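Local structure of aldehyde dehydrogenase (Bartonella henselae, 3I44) at residues H294-S302 / N340-K348. The protein probably oxidises aldehydes to carboxylic acids with a nicotinamide cofactor, as an aldehyde dehydrogenase. The protein carries 1 engineered substitution. Sequence-based numbering, arbitrary orientation.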
loop_
_atom_site.group_PDB
_atom_site.type_symbol
_atom_site.label_atom_id
_atom_site.label_comp_id
_atom_site.label_asym_id
_atom_site.label_seq_id
_atom_site.Cartn_x
_atom_site.Cartn_y
_atom_site.Cartn_z
ATOM N N HIS A 294 -16.377 -16.002 -22.861
ATOM C CA HIS A 294 -15.540 -15.615 -21.706
ATOM C C HIS A 294 -16.484 -15.147 -20.545
ATOM O O HIS A 294 -16.256 -15.473 -19.370
ATOM C CB HIS A 294 -14.540 -14.488 -22.098
ATOM C CG HIS A 294 -13.479 -14.233 -21.075
ATOM N ND1 HIS A 294 -12.410 -13.388 -21.303
ATOM C CD2 HIS A 294 -13.315 -14.713 -19.818
ATOM C CE1 HIS A 294 -11.626 -13.380 -20.237
ATOM N NE2 HIS A 294 -12.160 -14.166 -19.317
ATOM N N CYS A 295 -17.541 -14.400 -20.889
ATOM C CA CYS A 295 -18.517 -13.951 -19.904
ATOM C C CYS A 295 -19.172 -15.097 -19.108
ATOM O O CYS A 295 -19.370 -14.977 -17.901
ATOM C CB CYS A 295 -19.603 -13.084 -20.557
ATOM S SG CYS A 295 -20.638 -12.171 -19.333
ATOM N N PHE A 296 -19.489 -16.209 -19.764
ATOM C CA PHE A 296 -20.184 -17.302 -19.095
ATOM C C PHE A 296 -19.258 -18.313 -18.428
ATOM O O PHE A 296 -19.716 -19.150 -17.636
ATOM C CB PHE A 296 -21.106 -18.043 -20.073
ATOM C CG PHE A 296 -22.169 -17.147 -20.739
ATOM C CD1 PHE A 296 -22.722 -16.052 -20.068
ATOM C CD2 PHE A 296 -22.596 -17.421 -22.035
ATOM C CE1 PHE A 296 -23.690 -15.229 -20.697
ATOM C CE2 PHE A 296 -23.593 -16.628 -22.663
ATOM C CZ PHE A 296 -24.109 -15.518 -22.001
ATOM N N TYR A 297 -17.973 -18.255 -18.751
ATOM C CA TYR A 297 -17.006 -19.197 -18.205
ATOM C C TYR A 297 -17.020 -19.130 -16.682
ATOM O O TYR A 297 -17.128 -18.038 -16.080
ATOM C CB TYR A 297 -15.604 -18.878 -18.751
ATOM C CG TYR A 297 -14.561 -19.932 -18.486
ATOM C CD1 TYR A 297 -14.663 -21.193 -19.029
ATOM C CD2 TYR A 297 -13.460 -19.647 -17.706
ATOM C CE1 TYR A 297 -13.677 -22.176 -18.778
ATOM C CE2 TYR A 297 -12.489 -20.583 -17.450
ATOM C CZ TYR A 297 -12.578 -21.841 -18.003
ATOM O OH TYR A 297 -11.568 -22.756 -17.733
ATOM N N ASN A 298 -16.894 -20.284 -16.055
ATOM C CA ASN A 298 -17.038 -20.401 -14.585
ATOM C C ASN A 298 -18.371 -19.794 -14.106
ATOM O O ASN A 298 -18.473 -19.280 -12.982
ATOM C CB ASN A 298 -15.865 -19.720 -13.878
ATOM C CG ASN A 298 -15.579 -20.299 -12.500
ATOM O OD1 ASN A 298 -15.700 -21.519 -12.272
ATOM N ND2 ASN A 298 -15.162 -19.435 -11.582
ATOM N N SER A 299 -19.377 -19.870 -14.974
ATOM C CA SER A 299 -20.714 -19.327 -14.739
ATOM C C SER A 299 -20.670 -17.851 -14.357
ATOM O O SER A 299 -21.521 -17.361 -13.605
ATOM C CB SER A 299 -21.451 -20.156 -13.695
ATOM O OG SER A 299 -21.385 -21.549 -14.030
ATOM N N GLY A 300 -19.686 -17.137 -14.918
ATOM C CA GLY A 300 -19.543 -15.716 -14.704
ATOM C C GLY A 300 -18.887 -15.335 -13.397
ATOM O O GLY A 300 -18.841 -14.131 -13.042
ATOM N N GLN A 301 -18.361 -16.322 -12.678
ATOM C CA GLN A 301 -17.874 -16.092 -11.296
ATOM C C GLN A 301 -16.377 -15.836 -11.330
ATOM O O GLN A 301 -15.591 -16.618 -10.797
ATOM C CB GLN A 301 -18.192 -17.309 -10.406
ATOM C CG GLN A 301 -19.699 -17.617 -10.403
ATOM C CD GLN A 301 -20.079 -18.880 -9.695
ATOM O OE1 GLN A 301 -20.866 -18.828 -8.750
ATOM N NE2 GLN A 301 -19.560 -20.038 -10.168
ATOM N N SER A 302 -16.003 -14.803 -12.078
ATOM C CA SER A 302 -14.646 -14.410 -12.255
ATOM C C SER A 302 -14.602 -12.912 -12.084
ATOM O O SER A 302 -15.323 -12.169 -12.759
ATOM C CB SER A 302 -14.124 -14.830 -13.641
ATOM O OG SER A 302 -14.009 -16.233 -13.695
ATOM N N ASN A 340 -18.293 -29.456 -21.612
ATOM C CA ASN A 340 -18.063 -28.023 -21.526
ATOM C C ASN A 340 -19.317 -27.180 -21.264
ATOM O O ASN A 340 -19.390 -26.020 -21.644
ATOM C CB ASN A 340 -17.396 -27.561 -22.822
ATOM C CG ASN A 340 -18.333 -27.654 -24.004
ATOM O OD1 ASN A 340 -19.352 -28.334 -23.931
ATOM N ND2 ASN A 340 -18.000 -26.965 -25.098
ATOM N N HIS A 341 -20.319 -27.760 -20.627
ATOM C CA HIS A 341 -21.418 -26.972 -20.081
ATOM C C HIS A 341 -20.848 -26.073 -18.946
ATOM O O HIS A 341 -19.720 -26.301 -18.482
ATOM C CB HIS A 341 -22.469 -27.938 -19.513
ATOM C CG HIS A 341 -21.927 -28.885 -18.471
ATOM N ND1 HIS A 341 -21.221 -30.025 -18.787
ATOM C CD2 HIS A 341 -21.994 -28.856 -17.120
ATOM C CE1 HIS A 341 -20.882 -30.656 -17.677
ATOM N NE2 HIS A 341 -21.346 -29.969 -16.651
ATOM N N ILE A 342 -21.599 -25.044 -18.533
ATOM C CA ILE A 342 -21.327 -24.339 -17.275
ATOM C C ILE A 342 -22.066 -25.051 -16.117
ATOM O O ILE A 342 -23.047 -25.802 -16.335
ATOM C CB ILE A 342 -21.640 -22.812 -17.336
ATOM C CG1 ILE A 342 -23.152 -22.524 -17.395
ATOM C CG2 ILE A 342 -20.904 -22.141 -18.567
ATOM C CD1 ILE A 342 -23.467 -21.048 -17.474
ATOM N N GLY A 343 -21.541 -24.890 -14.909
ATOM C CA GLY A 343 -22.093 -25.523 -13.709
ATOM C C GLY A 343 -23.080 -24.586 -13.036
ATOM O O GLY A 343 -23.431 -23.520 -13.591
ATOM N N PRO A 344 -23.540 -24.968 -11.824
ATOM C CA PRO A 344 -24.338 -24.024 -11.061
ATOM C C PRO A 344 -23.476 -22.867 -10.547
ATOM O O PRO A 344 -22.222 -22.942 -10.579
ATOM C CB PRO A 344 -24.826 -24.866 -9.894
ATOM C CG PRO A 344 -23.796 -25.844 -9.694
ATOM C CD PRO A 344 -23.282 -26.196 -11.053
ATOM N N VAL A 345 -24.126 -21.796 -10.101
ATOM C CA VAL A 345 -23.435 -20.836 -9.245
ATOM C C VAL A 345 -23.307 -21.445 -7.834
ATOM O O VAL A 345 -23.918 -22.477 -7.511
ATOM C CB VAL A 345 -24.079 -19.437 -9.244
ATOM C CG1 VAL A 345 -24.127 -18.882 -10.675
ATOM C CG2 VAL A 345 -25.465 -19.458 -8.566
ATOM N N VAL A 346 -22.473 -20.835 -7.007
ATOM C CA VAL A 346 -21.911 -21.539 -5.844
ATOM C C VAL A 346 -22.909 -21.737 -4.702
ATOM O O VAL A 346 -22.798 -22.714 -3.962
ATOM C CB VAL A 346 -20.657 -20.809 -5.262
ATOM C CG1 VAL A 346 -21.018 -19.436 -4.707
ATOM C CG2 VAL A 346 -19.977 -21.672 -4.170
ATOM N N SER A 347 -23.845 -20.807 -4.560
ATOM C CA SER A 347 -24.752 -20.779 -3.396
ATOM C C SER A 347 -26.139 -20.230 -3.673
ATOM O O SER A 347 -26.409 -19.534 -4.691
ATOM C CB SER A 347 -24.129 -19.973 -2.235
ATOM O OG SER A 347 -24.242 -18.572 -2.447
ATOM N N LYS A 348 -27.016 -20.515 -2.702
ATOM C CA LYS A 348 -28.396 -20.016 -2.699
ATOM C C LYS A 348 -28.399 -18.513 -2.652
ATOM O O LYS A 348 -29.111 -17.874 -3.427
ATOM C CB LYS A 348 -29.192 -20.598 -1.496
ATOM C CG LYS A 348 -30.612 -20.034 -1.340
ATOM C CD LYS A 348 -31.465 -20.382 -2.544
ATOM C CE LYS A 348 -32.882 -19.817 -2.430
ATOM N NZ LYS A 348 -33.490 -19.681 -3.793
HETATM O O HOH W 1 -19.336 -23.089 -14.528
HETATM O O HOH W 2 -19.528 -22.866 -9.991
#
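S299 and Q301 fasten a buried turn to the loop 340-348. The S299 hydroxyl donates to the backbone carbonyl of G343, OG to O 2.9 Å. It comes in 53° above the carbonyl plane, not along a lone pair. With chi1 at -50°, OG lies opposite the residue's own carbonyl carbon and faces this loop. The Q301 amide oxygen receives a weak bond from the backbone of V346, OE1 to N 3.1 Å.

Two waters bridge the segments. Water 1 donates to S299 OG and accepts from G343 N. Water 2 accepts from Q301 NE2 and donates to P344 O.

Other bonds tie Q301, side chain and backbone, to N298. Q301 NE2 donates to N298 O over 3.1 Å, and Q301 N reaches that oxygen from the opposite face. N298 ND2 donates to Q301 O. The backbone of N298, S299 and G300 forms a left-handed helical turn, closed by G300 N to Y297 O.

One apolar pair crosses, F296 CB to I342 CG2 at 4.4 Å. Van der Waals contacts set aliphatic carbons against polar oxygens. I342 lays CB 3.5 Å from S299 OG and CG2 3.4 Å from F296 O. The side chains of Q301 and V345 cross at about a right angle, OE1 to CB 3.3 Å.

The contact joins the segment leading into the G-Q-x-C sequence, which carries the nucleophilic cysteine in aldehyde dehydrogenases, to the loop before helix 348-363. N172 accepts from N298 ND2 through its backbone O and donates from ND2 to Q301 O; its counterpart in relatives helps form the oxyanion hole. The turn follows helix 287-296, and N298 also packs on helices 102-113 and 117-141. The side chain of V346 is about 4 Å from the sodium ion, and V345 packs on helix 348-363, which S347 caps.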